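PDB 6SKY: Serine/threonine-protein kinase Tel1 from Chaetomium thermophilum, which probably phosphorylates serine and threonine residues in proteins, using ATP, to activate checkpoint signalling after DNA damage. Local coordinates for residues Leu2780-Glu2785 against Pro2854-Lys2859; Leu2430-Ser2435 against Met2622-Ala2627. One frame throughout, in Å; residues are numbered along the deposited sequence.

Interaction 1. Residues Leu2780-Glu2785 against Pro2854-Lys2859; sequences LGVAFE and PVRMAK. Residues 2854, 2855, 2856, 2857, 2858, 2859 of segment 2854-2859 come from a tag, linker or insertion.
Arg2856 reaches from helix 2854-2860 to Gly2781 and Val2782 in the loop that follows strand 2775-2777. All residues of 2854-2859 belong to an insertion into the natural sequence. The backbones stay well apart, with the CA atoms of Val2782 and Arg2856 9.6 Å from each other. The arginine spans the gap alone. Its CG is anti to the backbone N (chi1 -172°) and the chain is extended as far as NE, so the guanidinium is carried out to the loop. Val2782 CG2 lies over one face of that group, 3.9 Å above its plane and displaced toward the rim. The same methyl is 4.1 Å from Arg2856 NH2. The valine torsion (chi1 177°) sets CG2 beside its own backbone N, while CG1 lies anti to that N. Gly2781 comes in obliquely, with its CA 4.0 Å from Arg2856 NH1. These two contacts are plain packing, and polar bonds are made outside the two segments. NH2 forms a salt bridge with Asp2779, which binds magnesium, and NH1 has a long, weak ion pair with Asp2619. The Arg2856 side chain is about 7 Å from the bound magnesium ion. Asp2779, Leu2780 and Gly2781 form the DLG version of the kinase DFG motif, where the activation loop begins. The contact thus lies at this motif, next to the magnesium and nucleotide site of the kinase.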
# COMPACT_ATOMS: atom_id res chain seq x y z
N LEU A 2780 -34.89 -9.42 13.74
CA LEU A 2780 -33.70 -9.73 12.96
C LEU A 2780 -33.57 -11.21 12.65
O LEU A 2780 -32.45 -11.72 12.53
CB LEU A 2780 -32.45 -9.24 13.70
CG LEU A 2780 -32.30 -7.76 13.99
CD1 LEU A 2780 -31.07 -7.53 14.81
CD2 LEU A 2780 -32.21 -6.98 12.72
N GLY A 2781 -34.68 -11.92 12.49
CA GLY A 2781 -34.62 -13.36 12.39
C GLY A 2781 -34.40 -13.93 11.01
O GLY A 2781 -33.94 -15.07 10.88
N VAL A 2782 -34.72 -13.17 9.96
CA VAL A 2782 -34.52 -13.61 8.58
C VAL A 2782 -33.14 -13.12 8.17
O VAL A 2782 -32.97 -12.00 7.72
CB VAL A 2782 -35.62 -13.09 7.66
CG1 VAL A 2782 -35.35 -13.49 6.24
CG2 VAL A 2782 -36.95 -13.62 8.09
N ALA A 2783 -32.14 -13.96 8.35
CA ALA A 2783 -30.77 -13.60 8.05
C ALA A 2783 -30.19 -14.64 7.10
O ALA A 2783 -30.88 -15.55 6.66
CB ALA A 2783 -29.92 -13.49 9.32
N PHE A 2784 -28.91 -14.48 6.78
CA PHE A 2784 -28.17 -15.43 5.95
C PHE A 2784 -28.90 -15.72 4.65
O PHE A 2784 -29.00 -16.86 4.20
CB PHE A 2784 -27.88 -16.71 6.71
CG PHE A 2784 -27.08 -16.48 7.94
CD1 PHE A 2784 -25.79 -16.03 7.86
CD2 PHE A 2784 -27.63 -16.68 9.18
CE1 PHE A 2784 -25.06 -15.80 8.98
CE2 PHE A 2784 -26.90 -16.46 10.31
CZ PHE A 2784 -25.61 -16.01 10.21
N GLU A 2785 -29.43 -14.66 4.04
CA GLU A 2785 -30.04 -14.68 2.71
C GLU A 2785 -31.29 -15.53 2.64
O GLU A 2785 -31.70 -15.93 1.56
CB GLU A 2785 -29.04 -15.14 1.65
CG GLU A 2785 -27.66 -14.55 1.78
CD GLU A 2785 -27.53 -13.24 1.06
OE1 GLU A 2785 -28.53 -12.51 0.97
OE2 GLU A 2785 -26.42 -12.94 0.57
N PRO A 2854 -41.79 -23.11 6.50
CA PRO A 2854 -42.93 -22.56 5.74
C PRO A 2854 -43.96 -21.86 6.59
O PRO A 2854 -44.77 -21.10 6.04
CB PRO A 2854 -43.51 -23.80 5.05
CG PRO A 2854 -42.38 -24.76 4.97
CD PRO A 2854 -41.59 -24.54 6.23
N VAL A 2855 -43.97 -22.06 7.91
CA VAL A 2855 -44.90 -21.34 8.77
C VAL A 2855 -44.61 -19.84 8.71
O VAL A 2855 -45.48 -19.02 8.38
CB VAL A 2855 -44.83 -21.88 10.20
CG1 VAL A 2855 -45.75 -23.07 10.35
CG2 VAL A 2855 -43.41 -22.27 10.55
N ARG A 2856 -43.37 -19.45 9.01
CA ARG A 2856 -43.03 -18.04 8.94
C ARG A 2856 -42.96 -17.56 7.50
O ARG A 2856 -43.24 -16.39 7.23
CB ARG A 2856 -41.71 -17.76 9.66
CG ARG A 2856 -41.40 -16.28 9.78
CD ARG A 2856 -40.20 -16.01 10.67
NE ARG A 2856 -39.91 -14.58 10.76
CZ ARG A 2856 -39.01 -14.05 11.58
NH1 ARG A 2856 -38.32 -14.83 12.39
NH2 ARG A 2856 -38.82 -12.74 11.59
N MET A 2857 -42.60 -18.43 6.56
CA MET A 2857 -42.61 -18.04 5.16
C MET A 2857 -44.01 -17.67 4.69
O MET A 2857 -44.16 -16.79 3.84
CB MET A 2857 -42.02 -19.15 4.30
CG MET A 2857 -42.06 -18.86 2.82
SD MET A 2857 -41.21 -20.10 1.83
CE MET A 2857 -39.52 -19.71 2.21
N ALA A 2858 -45.03 -18.32 5.23
CA ALA A 2858 -46.40 -17.92 4.94
C ALA A 2858 -46.83 -16.73 5.80
O ALA A 2858 -47.73 -15.99 5.40
CB ALA A 2858 -47.36 -19.09 5.16
N LYS A 2859 -46.21 -16.55 6.95
CA LYS A 2859 -46.49 -15.37 7.77
C LYS A 2859 -45.83 -14.11 7.24
O LYS A 2859 -46.16 -13.02 7.72
CB LYS A 2859 -46.05 -15.63 9.21
CG LYS A 2859 -46.69 -14.72 10.25
CD LYS A 2859 -46.36 -15.18 11.66
CE LYS A 2859 -47.03 -14.30 12.70
NZ LYS A 2859 -46.71 -14.73 14.09

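Interaction 2. Residues Leu2430-Ser2435 against Met2622-Ala2627; sequences LMNQLS and MEQVFA
The short helix 2431-2434 faces helix 2616-2632 across a wide gap, with the CA atoms of Asn2432 and Gln2624 9.5 Å apart. Three amide side chains meet in it. Gln2624 stretches out from the long helix. Its CG is anti to the backbone N and the rest of the chain is extended, which carries its amide out to face both Asn2432 and Gln2433. Gln2433 approaches Gln2624 head-on from the short helix and is bent at chi2 (83°), which brings its end back toward the long helix. Its amide plane is only 19° from that of Gln2624. Gln2433 CD and Gln2624 CD are 5.1 Å apart. Asn2432 runs alongside Gln2624 with its end pointing the other way and its amide turned by 60°. The distance from Asn2432 CG to Gln2624 CD is 5.3 Å. Other partners hold Asn2432 weakly: OD1 bonds to His2467, and the backbone O bonds to Arg2617 of the long helix. Met2431 and Leu2434 of the short helix pack on helix 2444-2459. The contact thus joins the FAT region to a kinase-domain helix. It is polar but uncharged. It is a loose meeting of amide ends, with neither a direct bond between the segments nor a hydrophobic interlock.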
# COMPACT_ATOMS: atom_id res chain seq x y z
N LEU A 2430 -22.90 -16.78 26.89
CA LEU A 2430 -22.97 -17.93 26.00
C LEU A 2430 -23.90 -19.00 26.54
O LEU A 2430 -23.63 -20.19 26.41
CB LEU A 2430 -21.60 -18.54 25.77
CG LEU A 2430 -20.37 -17.65 25.69
CD1 LEU A 2430 -19.17 -18.52 25.40
CD2 LEU A 2430 -20.53 -16.59 24.63
N MET A 2431 -25.00 -18.61 27.18
CA MET A 2431 -25.93 -19.59 27.72
C MET A 2431 -26.90 -20.11 26.68
O MET A 2431 -27.56 -21.12 26.93
CB MET A 2431 -26.69 -18.99 28.89
CG MET A 2431 -25.94 -19.00 30.19
SD MET A 2431 -25.80 -20.64 30.90
CE MET A 2431 -27.51 -21.10 30.99
N ASN A 2432 -27.03 -19.46 25.53
CA ASN A 2432 -27.84 -20.02 24.47
C ASN A 2432 -27.19 -21.25 23.86
O ASN A 2432 -27.89 -22.18 23.45
CB ASN A 2432 -28.09 -18.98 23.39
CG ASN A 2432 -29.26 -18.09 23.70
OD1 ASN A 2432 -30.30 -18.56 24.15
ND2 ASN A 2432 -29.11 -16.80 23.45
N GLN A 2433 -25.87 -21.26 23.78
CA GLN A 2433 -25.13 -22.39 23.22
C GLN A 2433 -24.85 -23.46 24.25
O GLN A 2433 -24.72 -24.63 23.90
CB GLN A 2433 -23.81 -21.92 22.62
CG GLN A 2433 -23.94 -21.18 21.30
CD GLN A 2433 -24.29 -19.72 21.46
OE1 GLN A 2433 -23.59 -18.98 22.14
NE2 GLN A 2433 -25.37 -19.30 20.83
N LEU A 2434 -24.73 -23.09 25.52
CA LEU A 2434 -24.42 -24.07 26.55
C LEU A 2434 -25.65 -24.86 26.94
O LEU A 2434 -25.59 -26.08 27.07
CB LEU A 2434 -23.83 -23.38 27.77
CG LEU A 2434 -22.42 -22.84 27.60
CD1 LEU A 2434 -22.02 -22.06 28.82
CD2 LEU A 2434 -21.47 -23.98 27.38
N SER A 2435 -26.78 -24.19 27.14
CA SER A 2435 -28.01 -24.86 27.53
C SER A 2435 -28.67 -25.59 26.37
O SER A 2435 -29.68 -26.26 26.58
CB SER A 2435 -28.99 -23.84 28.12
OG SER A 2435 -29.34 -22.86 27.16
N MET A 2622 -30.16 -13.98 16.73
CA MET A 2622 -29.60 -13.02 15.78
C MET A 2622 -29.32 -11.68 16.43
O MET A 2622 -28.35 -11.01 16.05
CB MET A 2622 -30.51 -12.87 14.58
CG MET A 2622 -30.47 -14.07 13.66
SD MET A 2622 -28.82 -14.78 13.52
CE MET A 2622 -27.97 -13.52 12.59
N GLU A 2623 -30.12 -11.26 17.40
CA GLU A 2623 -29.79 -10.05 18.14
C GLU A 2623 -28.46 -10.20 18.86
O GLU A 2623 -27.65 -9.27 18.88
CB GLU A 2623 -30.92 -9.72 19.11
CG GLU A 2623 -30.67 -8.51 19.97
CD GLU A 2623 -30.55 -7.24 19.17
OE1 GLU A 2623 -31.30 -7.08 18.20
OE2 GLU A 2623 -29.70 -6.40 19.50
N GLN A 2624 -28.20 -11.38 19.41
CA GLN A 2624 -26.92 -11.61 20.08
C GLN A 2624 -25.75 -11.59 19.09
O GLN A 2624 -24.69 -11.03 19.39
CB GLN A 2624 -26.97 -12.95 20.81
CG GLN A 2624 -25.70 -13.31 21.50
CD GLN A 2624 -25.61 -14.79 21.76
OE1 GLN A 2624 -24.77 -15.25 22.51
NE2 GLN A 2624 -26.49 -15.54 21.11
N VAL A 2625 -25.94 -12.18 17.91
CA VAL A 2625 -24.88 -12.19 16.90
C VAL A 2625 -24.56 -10.77 16.44
O VAL A 2625 -23.39 -10.38 16.31
CB VAL A 2625 -25.28 -13.09 15.73
CG1 VAL A 2625 -24.48 -12.76 14.51
CG2 VAL A 2625 -25.10 -14.53 16.10
N PHE A 2626 -25.60 -9.98 16.17
CA PHE A 2626 -25.40 -8.60 15.74
C PHE A 2626 -24.72 -7.77 16.82
O PHE A 2626 -23.86 -6.94 16.52
CB PHE A 2626 -26.73 -7.99 15.34
CG PHE A 2626 -27.11 -8.23 13.92
CD1 PHE A 2626 -27.73 -9.40 13.54
CD2 PHE A 2626 -26.84 -7.28 12.95
CE1 PHE A 2626 -28.08 -9.62 12.23
CE2 PHE A 2626 -27.19 -7.50 11.64
CZ PHE A 2626 -27.81 -8.67 11.29
N ALA A 2627 -25.09 -7.98 18.08
CA ALA A 2627 -24.43 -7.25 19.15
C ALA A 2627 -22.95 -7.62 19.25
O ALA A 2627 -22.11 -6.76 19.51
CB ALA A 2627 -25.14 -7.51 20.48

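In the fold
Along the chain, interaction 2 closes before interaction 1 opens. The two centres are 18 Å apart, on the same side of the chain's centre. Helix 2616-2632 connects them. It contributes Gln2624 to interaction 2, while Met2622 and Glu2623 touch the loop of interaction 1. Leu2780 packs on Met2622 and Glu2623, and Ala2783 and Phe2784 meet the end of Met2622. Asp2619, on the same helix, is also a weak partner of Arg2856. Interaction 1 lies near the magnesium and nucleotide site, and interaction 2 at the meeting of the FAT region with the kinase domain. The one kinase helix thus touches both the FAT region and the start of the activation loop.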